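Local coordinates for protein cellulase CEL9M (Clostridium cellulolyticum, PDB 1IA6) that probably hydrolyses internal beta-1,4-glucosidic linkages in cellulose and related beta-glucans, as a glycoside hydrolase of family 9, at residues His4-Ala9 and Leu332-Val337; Lys82-Ala87 and Gly425-Phe430; Met348-Gly353 and Gly391-Asn396; Gly75-Glu80 and Glu313-Leu318. One frame throughout, in Å; residues are numbered along the deposited sequence. Where two conformers were deposited one is given.

Contact 1: His4-Ala9 and Leu332-Val337; sequences HDYSTA and LAKKQV. With NI (nickel (II) ion), chain D.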
loop_
_atom_site.group_PDB
_atom_site.type_symbol
_atom_site.label_atom_id
_atom_site.label_comp_id
_atom_site.label_asym_id
_atom_site.label_seq_id
_atom_site.Cartn_x
_atom_site.Cartn_y
_atom_site.Cartn_z
ATOM N N HIS A 4 15.439 -17.635 8.676
ATOM C CA HIS A 4 15.236 -16.190 8.597
ATOM C C HIS A 4 14.286 -15.710 9.689
ATOM O O HIS A 4 13.390 -16.441 10.111
ATOM C CB HIS A 4 14.674 -15.816 7.223
ATOM C CG HIS A 4 15.669 -15.935 6.111
ATOM N ND1 HIS A 4 16.629 -14.976 5.866
ATOM C CD2 HIS A 4 15.879 -16.918 5.203
ATOM C CE1 HIS A 4 17.387 -15.363 4.855
ATOM N NE2 HIS A 4 16.953 -16.538 4.435
ATOM N N ASP A 5 14.488 -14.477 10.147
ATOM C CA ASP A 5 13.643 -13.902 11.190
ATOM C C ASP A 5 12.521 -13.080 10.559
ATOM O O ASP A 5 12.614 -11.854 10.465
ATOM C CB ASP A 5 14.481 -13.013 12.115
ATOM C CG ASP A 5 13.706 -12.538 13.335
ATOM O OD1 ASP A 5 12.511 -12.881 13.465
ATOM O OD2 ASP A 5 14.298 -11.820 14.167
ATOM N N TYR A 6 11.464 -13.762 10.127
ATOM C CA TYR A 6 10.326 -13.093 9.499
ATOM C C TYR A 6 9.527 -12.270 10.506
ATOM O O TYR A 6 8.901 -11.278 10.146
ATOM C CB TYR A 6 9.394 -14.118 8.851
ATOM C CG TYR A 6 10.056 -14.981 7.799
ATOM C CD1 TYR A 6 10.573 -14.423 6.631
ATOM C CD2 TYR A 6 10.174 -16.356 7.979
ATOM C CE1 TYR A 6 11.196 -15.218 5.668
ATOM C CE2 TYR A 6 10.793 -17.158 7.025
ATOM C CZ TYR A 6 11.302 -16.585 5.875
ATOM O OH TYR A 6 11.931 -17.377 4.944
ATOM N N SER A 7 9.555 -12.696 11.765
ATOM C CA SER A 7 8.836 -12.011 12.831
ATOM C C SER A 7 9.319 -10.576 13.033
ATOM O O SER A 7 8.512 -9.644 13.096
ATOM C CB SER A 7 8.990 -12.789 14.141
ATOM O OG SER A 7 8.281 -12.161 15.193
ATOM N N THR A 8 10.634 -10.404 13.141
ATOM C CA THR A 8 11.215 -9.084 13.344
ATOM C C THR A 8 11.018 -8.214 12.107
ATOM O O THR A 8 10.773 -7.014 12.217
ATOM C CB THR A 8 12.718 -9.183 13.673
ATOM O OG1 THR A 8 12.888 -9.899 14.903
ATOM C CG2 THR A 8 13.327 -7.794 13.829
ATOM N N ALA A 9 11.121 -8.818 10.929
ATOM C CA ALA A 9 10.935 -8.066 9.692
ATOM C C ALA A 9 9.502 -7.538 9.640
ATOM O O ALA A 9 9.267 -6.400 9.238
ATOM C CB ALA A 9 11.215 -8.953 8.485
ATOM N N LEU A 332 8.453 -20.066 -4.840
ATOM C CA LEU A 332 8.734 -18.817 -5.539
ATOM C C LEU A 332 8.606 -17.657 -4.564
ATOM O O LEU A 332 9.498 -16.811 -4.469
ATOM C CB LEU A 332 7.761 -18.629 -6.713
ATOM C CG LEU A 332 8.045 -17.507 -7.723
ATOM C CD1 LEU A 332 7.171 -17.704 -8.951
ATOM C CD2 LEU A 332 7.786 -16.147 -7.102
ATOM N N ALA A 333 7.493 -17.625 -3.836
ATOM C CA ALA A 333 7.239 -16.564 -2.867
ATOM C C ALA A 333 8.331 -16.492 -1.808
ATOM O O ALA A 333 8.798 -15.407 -1.458
ATOM C CB ALA A 333 5.878 -16.782 -2.200
ATOM N N LYS A 334 8.740 -17.651 -1.301
ATOM C CA LYS A 334 9.772 -17.696 -0.277
ATOM C C LYS A 334 11.104 -17.163 -0.786
ATOM O O LYS A 334 11.823 -16.497 -0.052
ATOM C CB LYS A 334 9.960 -19.122 0.244
ATOM C CG LYS A 334 10.839 -19.192 1.483
ATOM C CD LYS A 334 10.963 -20.617 2.004
ATOM C CE LYS A 334 11.639 -20.648 3.367
ATOM N NZ LYS A 334 13.032 -20.131 3.327
ATOM N N LYS A 335 11.434 -17.452 -2.041
ATOM C CA LYS A 335 12.692 -16.974 -2.603
ATOM C C LYS A 335 12.712 -15.452 -2.723
ATOM O O LYS A 335 13.738 -14.819 -2.479
ATOM C CB LYS A 335 12.948 -17.613 -3.969
ATOM C CG LYS A 335 13.280 -19.099 -3.895
ATOM C CD LYS A 335 13.685 -19.652 -5.254
ATOM C CE LYS A 335 14.068 -21.123 -5.166
ATOM N NZ LYS A 335 14.511 -21.652 -6.489
ATOM N N GLN A 336 11.577 -14.863 -3.087
ATOM C CA GLN A 336 11.504 -13.411 -3.222
ATOM C C GLN A 336 11.651 -12.743 -1.864
ATOM O O GLN A 336 12.371 -11.754 -1.723
ATOM C CB GLN A 336 10.179 -12.997 -3.862
ATOM C CG GLN A 336 9.952 -13.637 -5.216
ATOM C CD GLN A 336 11.165 -13.507 -6.118
ATOM O OE1 GLN A 336 11.521 -12.409 -6.554
ATOM N NE2 GLN A 336 11.817 -14.630 -6.389
ATOM N N VAL A 337 10.968 -13.285 -0.862
ATOM C CA VAL A 337 11.046 -12.728 0.480
ATOM C C VAL A 337 12.459 -12.847 1.034
ATOM O O VAL A 337 13.011 -11.880 1.562
ATOM C CB VAL A 337 10.088 -13.446 1.450
ATOM C CG1 VAL A 337 10.289 -12.919 2.860
ATOM C CG2 VAL A 337 8.652 -13.231 1.013
HETATM NI NI NI D . 18.063 -17.885 3.257
HETATM O O HOH W 1 16.712 -19.204 2.334
#

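Contact 2: Lys82-Ala87 and Gly425-Phe430; sequences KESFDA and GAIKFF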
loop_
_atom_site.group_PDB
_atom_site.type_symbol
_atom_site.label_atom_id
_atom_site.label_comp_id
_atom_site.label_asym_id
_atom_site.label_seq_id
_atom_site.Cartn_x
_atom_site.Cartn_y
_atom_site.Cartn_z
ATOM N N LYS A 82 -4.430 -12.894 10.070
ATOM C CA LYS A 82 -4.561 -12.385 11.427
ATOM C C LYS A 82 -3.711 -13.127 12.456
ATOM O O LYS A 82 -3.127 -12.504 13.344
ATOM C CB LYS A 82 -6.028 -12.420 11.859
ATOM C CG LYS A 82 -6.260 -11.945 13.281
ATOM C CD LYS A 82 -7.732 -12.015 13.645
ATOM C CE LYS A 82 -7.939 -11.793 15.134
ATOM N NZ LYS A 82 -7.331 -10.512 15.578
ATOM N N GLU A 83 -3.648 -14.451 12.338
ATOM C CA GLU A 83 -2.874 -15.271 13.270
ATOM C C GLU A 83 -1.416 -14.845 13.340
ATOM O O GLU A 83 -0.804 -14.862 14.409
ATOM C CB GLU A 83 -2.939 -16.750 12.872
ATOM C CG GLU A 83 -4.311 -17.392 13.014
ATOM C CD GLU A 83 -5.373 -16.705 12.176
ATOM O OE1 GLU A 83 -5.155 -16.530 10.956
ATOM O OE2 GLU A 83 -6.429 -16.345 12.742
ATOM N N SER A 84 -0.857 -14.468 12.194
ATOM C CA SER A 84 0.536 -14.042 12.135
ATOM C C SER A 84 0.780 -12.789 12.960
ATOM O O SER A 84 1.823 -12.658 13.596
ATOM C CB SER A 84 0.957 -13.787 10.685
ATOM O OG SER A 84 0.850 -14.970 9.920
ATOM N N PHE A 85 -0.176 -11.863 12.940
ATOM C CA PHE A 85 -0.040 -10.634 13.708
ATOM C C PHE A 85 -0.242 -10.904 15.204
ATOM O O PHE A 85 0.500 -10.384 16.040
ATOM C CB PHE A 85 -1.048 -9.579 13.232
ATOM C CG PHE A 85 -0.825 -9.112 11.817
ATOM C CD1 PHE A 85 -1.293 -9.857 10.738
ATOM C CD2 PHE A 85 -0.148 -7.920 11.566
ATOM C CE1 PHE A 85 -1.091 -9.423 9.426
ATOM C CE2 PHE A 85 0.060 -7.478 10.258
ATOM C CZ PHE A 85 -0.412 -8.229 9.189
ATOM N N ASP A 86 -1.239 -11.717 15.543
ATOM C CA ASP A 86 -1.501 -12.032 16.947
ATOM C C ASP A 86 -0.311 -12.736 17.594
ATOM O O ASP A 86 0.151 -12.338 18.660
ATOM C CB ASP A 86 -2.732 -12.934 17.096
ATOM C CG ASP A 86 -4.032 -12.222 16.780
ATOM O OD1 ASP A 86 -4.084 -10.979 16.886
ATOM O OD2 ASP A 86 -5.012 -12.916 16.440
ATOM N N ALA A 87 0.178 -13.782 16.935
ATOM C CA ALA A 87 1.296 -14.571 17.445
ATOM C C ALA A 87 2.580 -13.780 17.663
ATOM O O ALA A 87 3.341 -14.073 18.588
ATOM C CB ALA A 87 1.565 -15.748 16.510
ATOM N N GLY A 425 2.248 -13.523 5.540
ATOM C CA GLY A 425 2.012 -14.817 4.924
ATOM C C GLY A 425 3.189 -15.758 5.122
ATOM O O GLY A 425 3.007 -16.962 5.299
ATOM N N ALA A 426 4.403 -15.214 5.092
ATOM C CA ALA A 426 5.602 -16.027 5.272
ATOM C C ALA A 426 5.595 -16.678 6.650
ATOM O O ALA A 426 5.957 -17.845 6.802
ATOM C CB ALA A 426 6.850 -15.165 5.111
ATOM N N ILE A 427 5.183 -15.915 7.654
ATOM C CA ILE A 427 5.129 -16.424 9.015
ATOM C C ILE A 427 4.181 -17.614 9.113
ATOM O O ILE A 427 4.449 -18.572 9.837
ATOM C CB ILE A 427 4.692 -15.309 9.993
ATOM C CG1 ILE A 427 5.819 -14.278 10.114
ATOM C CG2 ILE A 427 4.353 -15.896 11.358
ATOM C CD1 ILE A 427 5.463 -13.052 10.918
ATOM N N LYS A 428 3.085 -17.559 8.367
ATOM C CA LYS A 428 2.097 -18.632 8.376
ATOM C C LYS A 428 2.583 -19.915 7.706
ATOM O O LYS A 428 2.417 -21.005 8.247
ATOM C CB LYS A 428 0.810 -18.166 7.687
ATOM C CG LYS A 428 -0.238 -19.258 7.518
ATOM C CD LYS A 428 -1.458 -18.747 6.773
ATOM C CE LYS A 428 -2.451 -19.869 6.500
ATOM N NZ LYS A 428 -2.902 -20.540 7.753
ATOM N N PHE A 429 3.196 -19.779 6.538
ATOM C CA PHE A 429 3.659 -20.934 5.779
ATOM C C PHE A 429 5.063 -21.445 6.067
ATOM O O PHE A 429 5.314 -22.648 5.980
ATOM C CB PHE A 429 3.540 -20.636 4.286
ATOM C CG PHE A 429 2.127 -20.540 3.801
ATOM C CD1 PHE A 429 1.345 -21.682 3.671
ATOM C CD2 PHE A 429 1.578 -19.310 3.469
ATOM C CE1 PHE A 429 0.035 -21.599 3.212
ATOM C CE2 PHE A 429 0.269 -19.214 3.010
ATOM C CZ PHE A 429 -0.505 -20.360 2.880
ATOM N N PHE A 430 5.978 -20.547 6.409
ATOM C CA PHE A 430 7.358 -20.947 6.663
ATOM C C PHE A 430 7.808 -20.701 8.095
ATOM O O PHE A 430 8.778 -21.302 8.555
ATOM C CB PHE A 430 8.288 -20.202 5.704
ATOM C CG PHE A 430 7.737 -20.064 4.313
ATOM C CD1 PHE A 430 7.435 -21.189 3.553
ATOM C CD2 PHE A 430 7.501 -18.806 3.771
ATOM C CE1 PHE A 430 6.903 -21.060 2.272
ATOM C CE2 PHE A 430 6.969 -18.666 2.491
ATOM C CZ PHE A 430 6.669 -19.795 1.741
#

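Contact 3: Met348-Gly353 and Gly391-Asn396; sequences MSYIIG and GGPDQN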
loop_
_atom_site.group_PDB
_atom_site.type_symbol
_atom_site.label_atom_id
_atom_site.label_comp_id
_atom_site.label_asym_id
_atom_site.label_seq_id
_atom_site.Cartn_x
_atom_site.Cartn_y
_atom_site.Cartn_z
ATOM N N MET A 348 23.011 -7.680 1.234
ATOM C CA MET A 348 22.423 -6.614 2.029
ATOM C C MET A 348 20.928 -6.810 2.208
ATOM O O MET A 348 20.261 -7.427 1.376
ATOM C CB MET A 348 22.673 -5.248 1.371
ATOM C CG MET A 348 21.861 -4.987 0.108
ATOM S SD MET A 348 22.129 -3.333 -0.596
ATOM C CE MET A 348 21.029 -2.354 0.419
ATOM N N SER A 349 20.407 -6.297 3.314
ATOM C CA SER A 349 18.981 -6.369 3.578
ATOM C C SER A 349 18.380 -5.172 2.863
ATOM O O SER A 349 18.917 -4.069 2.953
ATOM C CB SER A 349 18.701 -6.241 5.072
ATOM O OG SER A 349 17.368 -5.807 5.285
ATOM N N TYR A 350 17.280 -5.382 2.150
ATOM C CA TYR A 350 16.636 -4.282 1.450
ATOM C C TYR A 350 15.592 -3.587 2.314
ATOM O O TYR A 350 14.876 -2.690 1.856
ATOM C CB TYR A 350 16.049 -4.773 0.128
ATOM C CG TYR A 350 17.135 -4.943 -0.912
ATOM C CD1 TYR A 350 17.826 -3.836 -1.398
ATOM C CD2 TYR A 350 17.517 -6.207 -1.361
ATOM C CE1 TYR A 350 18.874 -3.978 -2.303
ATOM C CE2 TYR A 350 18.569 -6.363 -2.270
ATOM C CZ TYR A 350 19.240 -5.244 -2.735
ATOM O OH TYR A 350 20.276 -5.375 -3.633
ATOM N N ILE A 351 15.522 -4.009 3.575
ATOM C CA ILE A 351 14.628 -3.390 4.543
ATOM C C ILE A 351 15.552 -2.606 5.472
ATOM O O ILE A 351 16.387 -3.186 6.165
ATOM C CB ILE A 351 13.853 -4.432 5.378
ATOM C CG1 ILE A 351 12.899 -5.226 4.480
ATOM C CG2 ILE A 351 13.060 -3.730 6.469
ATOM C CD1 ILE A 351 12.144 -6.313 5.221
ATOM N N ILE A 352 15.424 -1.286 5.472
ATOM C CA ILE A 352 16.278 -0.458 6.317
ATOM C C ILE A 352 16.099 -0.787 7.800
ATOM O O ILE A 352 14.981 -0.984 8.272
ATOM C CB ILE A 352 15.992 1.041 6.078
ATOM C CG1 ILE A 352 16.389 1.418 4.646
ATOM C CG2 ILE A 352 16.760 1.898 7.085
ATOM C CD1 ILE A 352 16.037 2.841 4.266
ATOM N N GLY A 353 17.211 -0.864 8.526
ATOM C CA GLY A 353 17.145 -1.153 9.949
ATOM C C GLY A 353 17.010 -2.620 10.311
ATOM O O GLY A 353 16.927 -2.971 11.491
ATOM N N GLY A 391 13.700 0.903 -3.189
ATOM C CA GLY A 391 13.406 0.546 -4.567
ATOM C C GLY A 391 13.972 -0.806 -4.958
ATOM O O GLY A 391 13.247 -1.674 -5.446
ATOM N N GLY A 392 15.271 -0.994 -4.745
ATOM C CA GLY A 392 15.882 -2.265 -5.086
ATOM C C GLY A 392 17.024 -2.159 -6.083
ATOM O O GLY A 392 17.376 -1.064 -6.513
ATOM N N PRO A 393 17.615 -3.297 -6.478
ATOM C CA PRO A 393 18.733 -3.386 -7.425
ATOM C C PRO A 393 18.327 -3.410 -8.893
ATOM O O PRO A 393 17.140 -3.443 -9.219
ATOM C CB PRO A 393 19.400 -4.689 -7.016
ATOM C CG PRO A 393 18.197 -5.560 -6.741
ATOM C CD PRO A 393 17.280 -4.632 -5.942
ATOM N N ASP A 394 19.323 -3.392 -9.779
ATOM C CA ASP A 394 19.047 -3.461 -11.206
ATOM C C ASP A 394 18.935 -4.939 -11.564
ATOM O O ASP A 394 19.025 -5.799 -10.683
ATOM C CB ASP A 394 20.145 -2.775 -12.042
ATOM C CG ASP A 394 21.532 -3.379 -11.839
ATOM O OD1 ASP A 394 21.648 -4.550 -11.424
ATOM O OD2 ASP A 394 22.522 -2.670 -12.124
ATOM N N GLN A 395 18.738 -5.244 -12.841
ATOM C CA GLN A 395 18.587 -6.632 -13.250
ATOM C C GLN A 395 19.864 -7.458 -13.135
ATOM O O GLN A 395 19.873 -8.646 -13.456
ATOM C CB GLN A 395 18.011 -6.707 -14.670
ATOM C CG GLN A 395 18.840 -6.060 -15.756
ATOM C CD GLN A 395 18.095 -6.029 -17.083
ATOM O OE1 GLN A 395 17.295 -5.127 -17.343
ATOM N NE2 GLN A 395 18.338 -7.029 -17.918
ATOM N N ASN A 396 20.930 -6.826 -12.652
ATOM C CA ASN A 396 22.214 -7.494 -12.463
ATOM C C ASN A 396 22.466 -7.676 -10.964
ATOM O O ASN A 396 23.568 -8.030 -10.546
ATOM C CB ASN A 396 23.336 -6.651 -13.078
ATOM C CG ASN A 396 23.177 -6.472 -14.578
ATOM O OD1 ASN A 396 23.585 -5.453 -15.140
ATOM N ND2 ASN A 396 22.596 -7.466 -15.236
#

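Contact 4: Gly75-Glu80 and Glu313-Leu318; sequences GWSLYE and ESMVML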
loop_
_atom_site.group_PDB
_atom_site.type_symbol
_atom_site.label_atom_id
_atom_site.label_comp_id
_atom_site.label_asym_id
_atom_site.label_seq_id
_atom_site.Cartn_x
_atom_site.Cartn_y
_atom_site.Cartn_z
ATOM N N GLY A 75 -5.082 -3.729 5.219
ATOM C CA GLY A 75 -6.276 -4.319 5.802
ATOM C C GLY A 75 -6.464 -5.753 5.336
ATOM O O GLY A 75 -6.898 -6.611 6.102
ATOM N N TRP A 76 -6.135 -6.017 4.074
ATOM C CA TRP A 76 -6.266 -7.357 3.518
ATOM C C TRP A 76 -5.290 -8.305 4.216
ATOM O O TRP A 76 -5.628 -9.455 4.501
ATOM C CB TRP A 76 -5.995 -7.326 2.005
ATOM C CG TRP A 76 -6.354 -8.591 1.272
ATOM C CD1 TRP A 76 -7.258 -9.536 1.660
ATOM C CD2 TRP A 76 -5.861 -9.011 -0.008
ATOM N NE1 TRP A 76 -7.362 -10.518 0.706
ATOM C CE2 TRP A 76 -6.515 -10.222 -0.330
ATOM C CE3 TRP A 76 -4.932 -8.481 -0.914
ATOM C CZ2 TRP A 76 -6.270 -10.915 -1.521
ATOM C CZ3 TRP A 76 -4.687 -9.172 -2.102
ATOM C CH2 TRP A 76 -5.356 -10.375 -2.392
ATOM N N SER A 77 -4.091 -7.805 4.495
ATOM C CA SER A 77 -3.060 -8.593 5.162
ATOM C C SER A 77 -3.538 -9.068 6.532
ATOM O O SER A 77 -3.376 -10.236 6.890
ATOM C CB SER A 77 -1.784 -7.759 5.330
ATOM O OG SER A 77 -1.315 -7.272 4.082
ATOM N N LEU A 78 -4.130 -8.154 7.293
ATOM C CA LEU A 78 -4.622 -8.466 8.632
ATOM C C LEU A 78 -5.805 -9.431 8.571
ATOM O O LEU A 78 -5.926 -10.340 9.393
ATOM C CB LEU A 78 -5.043 -7.182 9.350
ATOM C CG LEU A 78 -5.519 -7.317 10.802
ATOM C CD1 LEU A 78 -4.405 -7.902 11.660
ATOM C CD2 LEU A 78 -5.931 -5.952 11.325
ATOM N N TYR A 79 -6.674 -9.225 7.588
ATOM C CA TYR A 79 -7.852 -10.064 7.411
ATOM C C TYR A 79 -7.502 -11.508 7.056
ATOM O O TYR A 79 -8.079 -12.447 7.605
ATOM C CB TYR A 79 -8.749 -9.481 6.314
ATOM C CG TYR A 79 -10.024 -10.265 6.081
ATOM C CD1 TYR A 79 -11.100 -10.162 6.960
ATOM C CD2 TYR A 79 -10.150 -11.114 4.983
ATOM C CE1 TYR A 79 -12.276 -10.885 6.748
ATOM C CE2 TYR A 79 -11.316 -11.840 4.762
ATOM C CZ TYR A 79 -12.374 -11.719 5.647
ATOM O OH TYR A 79 -13.533 -12.425 5.421
ATOM N N GLU A 80 -6.557 -11.685 6.138
ATOM C CA GLU A 80 -6.162 -13.021 5.692
ATOM C C GLU A 80 -5.164 -13.748 6.590
ATOM O O GLU A 80 -5.201 -14.976 6.687
ATOM C CB GLU A 80 -5.567 -12.953 4.282
ATOM C CG GLU A 80 -6.487 -12.383 3.207
ATOM C CD GLU A 80 -7.619 -13.322 2.815
ATOM O OE1 GLU A 80 -7.578 -14.517 3.176
ATOM O OE2 GLU A 80 -8.550 -12.860 2.124
ATOM N N GLU A 313 3.380 -9.484 -5.746
ATOM C CA GLU A 313 2.967 -10.713 -6.417
ATOM C C GLU A 313 3.065 -11.878 -5.433
ATOM O O GLU A 313 2.196 -12.745 -5.395
ATOM C CB GLU A 313 3.855 -10.983 -7.637
ATOM C CG GLU A 313 3.512 -12.256 -8.420
ATOM C CD GLU A 313 2.213 -12.159 -9.213
ATOM O OE1 GLU A 313 1.718 -11.036 -9.447
ATOM O OE2 GLU A 313 1.697 -13.220 -9.625
ATOM N N SER A 314 4.123 -11.892 -4.629
ATOM C CA SER A 314 4.309 -12.963 -3.657
ATOM C C SER A 314 3.176 -12.985 -2.633
ATOM O O SER A 314 2.727 -14.053 -2.213
ATOM C CB SER A 314 5.661 -12.808 -2.957
ATOM O OG SER A 314 6.721 -12.937 -3.892
ATOM N N MET A 315 2.702 -11.808 -2.236
ATOM C CA MET A 315 1.610 -11.743 -1.273
ATOM C C MET A 315 0.344 -12.381 -1.851
ATOM O O MET A 315 -0.330 -13.161 -1.174
ATOM C CB MET A 315 1.313 -10.292 -0.879
ATOM C CG MET A 315 0.176 -10.184 0.129
ATOM S SD MET A 315 -0.450 -8.520 0.346
ATOM C CE MET A 315 -2.035 -8.876 1.096
ATOM N N VAL A 316 0.020 -12.047 -3.098
ATOM C CA VAL A 316 -1.166 -12.601 -3.743
ATOM C C VAL A 316 -1.063 -14.123 -3.828
ATOM O O VAL A 316 -2.032 -14.836 -3.561
ATOM C CB VAL A 316 -1.353 -12.019 -5.165
ATOM C CG1 VAL A 316 -2.588 -12.627 -5.822
ATOM C CG2 VAL A 316 -1.492 -10.503 -5.086
ATOM N N MET A 317 0.114 -14.622 -4.194
ATOM C CA MET A 317 0.317 -16.063 -4.288
ATOM C C MET A 317 0.119 -16.746 -2.937
ATOM O O MET A 317 -0.428 -17.845 -2.870
ATOM C CB MET A 317 1.719 -16.378 -4.814
ATOM C CG MET A 317 1.954 -15.933 -6.240
ATOM S SD MET A 317 3.611 -16.363 -6.795
ATOM C CE MET A 317 3.383 -16.319 -8.583
ATOM N N LEU A 318 0.560 -16.104 -1.858
ATOM C CA LEU A 318 0.399 -16.703 -0.532
ATOM C C LEU A 318 -1.051 -16.697 -0.058
ATOM O O LEU A 318 -1.475 -17.596 0.671
ATOM C CB LEU A 318 1.294 -15.999 0.495
ATOM C CG LEU A 318 2.798 -16.207 0.293
ATOM C CD1 LEU A 318 3.550 -15.631 1.479
ATOM C CD2 LEU A 318 3.104 -17.693 0.148
#

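Contact 1: His4-Ala9 and Leu332-Val337
Tyr6 meets Lys334 and Val337 beside the nickel site at the N-terminus, where the first helix of the chain begins. His4 binds the ion through NE2, at 2.1 Å from the nickel, with water 1 as a further ligand; Ala1 O and Asp343 OD2 also bind it. The CB of His4 lies 3.7 Å above one face of the Tyr6 ring, toward its rim, so the metal ligand and the tyrosine pack on each other. A tyrosine suits this place because it pairs an apolar ring flank with a polar hydroxyl. On one flank near the phenol end, CE1 lies 3.7 Å from Val337 CG1, approached obliquely. Lys334 NZ makes a weak hydrogen bond to Tyr6 OH at 3.4 Å. The lysine runs out extended and bends only at its last torsion (chi4 -62°), which brings the ammonium to the hydroxyl. Asp338 holds both groups more firmly, by a hydrogen bond to the hydroxyl and a salt bridge to the amine. Asp5 is the N-cap: its OD1 accepts from Thr8 N at 3.1 Å, nearly straight at 166°, from above the carboxylate plane. Tyr6 thus packs an N-capped first helix against helix 327-341 of the family 9 (alpha/alpha)6 barrel, with the nickel site alongside.

Contact 2: Lys82-Ala87 and Gly425-Phe430
Ile427 and Lys428 meet Ser84 where the short helix 82-87 lies against the end of helix 413-429. At the start of 425-430, Gly425 and Ala426 are small and buried, which lets Leu318 of helix 306-323 pack its CD1 on their backbone; Ala426 turns to Tyr6 of helix 6-15. Ile427 follows as the principal partner. Its CA lies 6.0 Å from that of Ser84, a close approach for two helices that a side chain as short as serine can accommodate. The branch CG2 stands anti to the backbone N of the isoleucine and comes within 4.1 Å of Ser84 CB, while Ile427 CB is 3.9 Å from Ser84 OG. The other branch, CG1, turns to Tyr6. Lys428 presents its root: its CB also lies 3.9 Å from Ser84 OG, and the chain runs outward with CD over one face of the Phe429 ring, toward its rim. Its ammonium stays 5.6 Å (NZ to OE1) from Glu83, opposite charges without contact. Phe429 is the last helical residue and Phe430 follows it; both turn to Leu330 on helix 327-341, with Phe429 CB over the centre of the Phe430 ring. No hydrogen bond joins the two segments; the hydroxyl of Ser84 is satisfied by Ala424 O. The buried polar atom is thus paid for by the neighbouring helix backbone, and van der Waals fit does the remainder.

Contact 3: Met348-Gly353 and Gly391-Asn396
Two irregular loops approach each other at Tyr350 and Gly392, whose CA atoms are 6.9 Å apart, and a backbone hydrogen bond between Tyr350 and Val390 holds them together just before the contact. Gly392 has a positive phi (122°) with an extended psi; at these angles a side chain would run into the preceding carbonyl O and into Pro393 CD, so glycine fits the shape and delivers the chain to Pro393 beside the tyrosine. The proline lies over one face of the Tyr350 ring: its CD is 4.2 Å from the ring centroid and 28° off the ring normal, a CH-pi contact that fits the polarised C-H groups next to a proline nitrogen. The proline is shifted toward the phenol end, with CD 3.8 Å from Tyr350 CZ and CB 3.6 Å from Tyr350 OH. Across the opposite face lies Met348 CG, 3.8 Å above the plane near the rim, so the aromatic ring is sandwiched between two aliphatic groups. Phe399 meets the same tyrosine edge-to-face, and Tyr339 touches both Tyr350 and Pro393. Beyond the proline, Asp394 forms an Asx turn: OD1 accepts from Asn396 N at 2.7 Å, from above the carboxylate plane, and also from Lys398 N. Two long loops are thus packed by a proline-aromatic CH-pi contact near the predicted active site of the family 9 (alpha/alpha)6 barrel, the side chain of Asp401 being about 8 Å from that of Tyr350.

Contact 4: Gly75-Glu80 and Glu313-Leu318
Within 75-80 and 313-318, on helices 64-80 and 306-323, Ser77 and Met315 are nearest, their CA atoms 8.6 Å apart, and side chains span the distance between the helices. Met315 does most of this. Its CG lies anti to the backbone N (chi1 180°) and the chain stays extended to the end, which carries the terminal methyl to the other helix. There CE comes within 3.5 Å of Trp76 CE3, on the six-membered part of the indole, approaching obliquely. In the conformer described, Ser77 OG also lies 3.5 Å from Met315 CE; a second conformer of the serine exists, so this touch is less certain. The long, flexible and unbranched methionine suits its place, because it can extend between a broad indole and a small serine. Ser77 satisfies its hydroxyl within its own helix, on Ile73 O. Family 9 enzymes are built on an (alpha/alpha)6 barrel, and the contact joins two helices of it that are far apart in sequence, in the buried interior. Trp76 is also held through its N-H, at the edge of the ring. Its NE1 donates to Glu80 OE2, one turn later, at 3.0 Å; the bond is bent (141°), reaching the anti side of the carboxylate. That oxygen also lies in plane at the edge of the Tyr79 ring. The other carboxylate oxygen, OE1, forms a salt bridge with Lys322, so one glutamate ties the indole to the helix 306-323 that carries Met315. Trp215 meets the indole edge-to-face, and Trp219 packs there too.

In the fold
Contact 4 lies deepest, its centre about 11 Å from the centre of the chain, and relies on long side chains between barrel helices. Contacts 1, 2 and 3 sit farther out, at about 18 to 19 Å, yet contacts 1 and 3 are still buried whereas contact 2 is only partly buried. Contacts 1 and 2 touch through Tyr6 on Ile427 and Lys334 on Phe430. Helix 327-341 of contact 1 packs on helix 306-323 of contact 4, while helix 82-87 follows directly on helix 64-80. Contact 3 alone joins loops: its aromatic-proline packing contrasts with the metal and charged groups of contact 1 and the close helix approach allowed by one serine in contact 2.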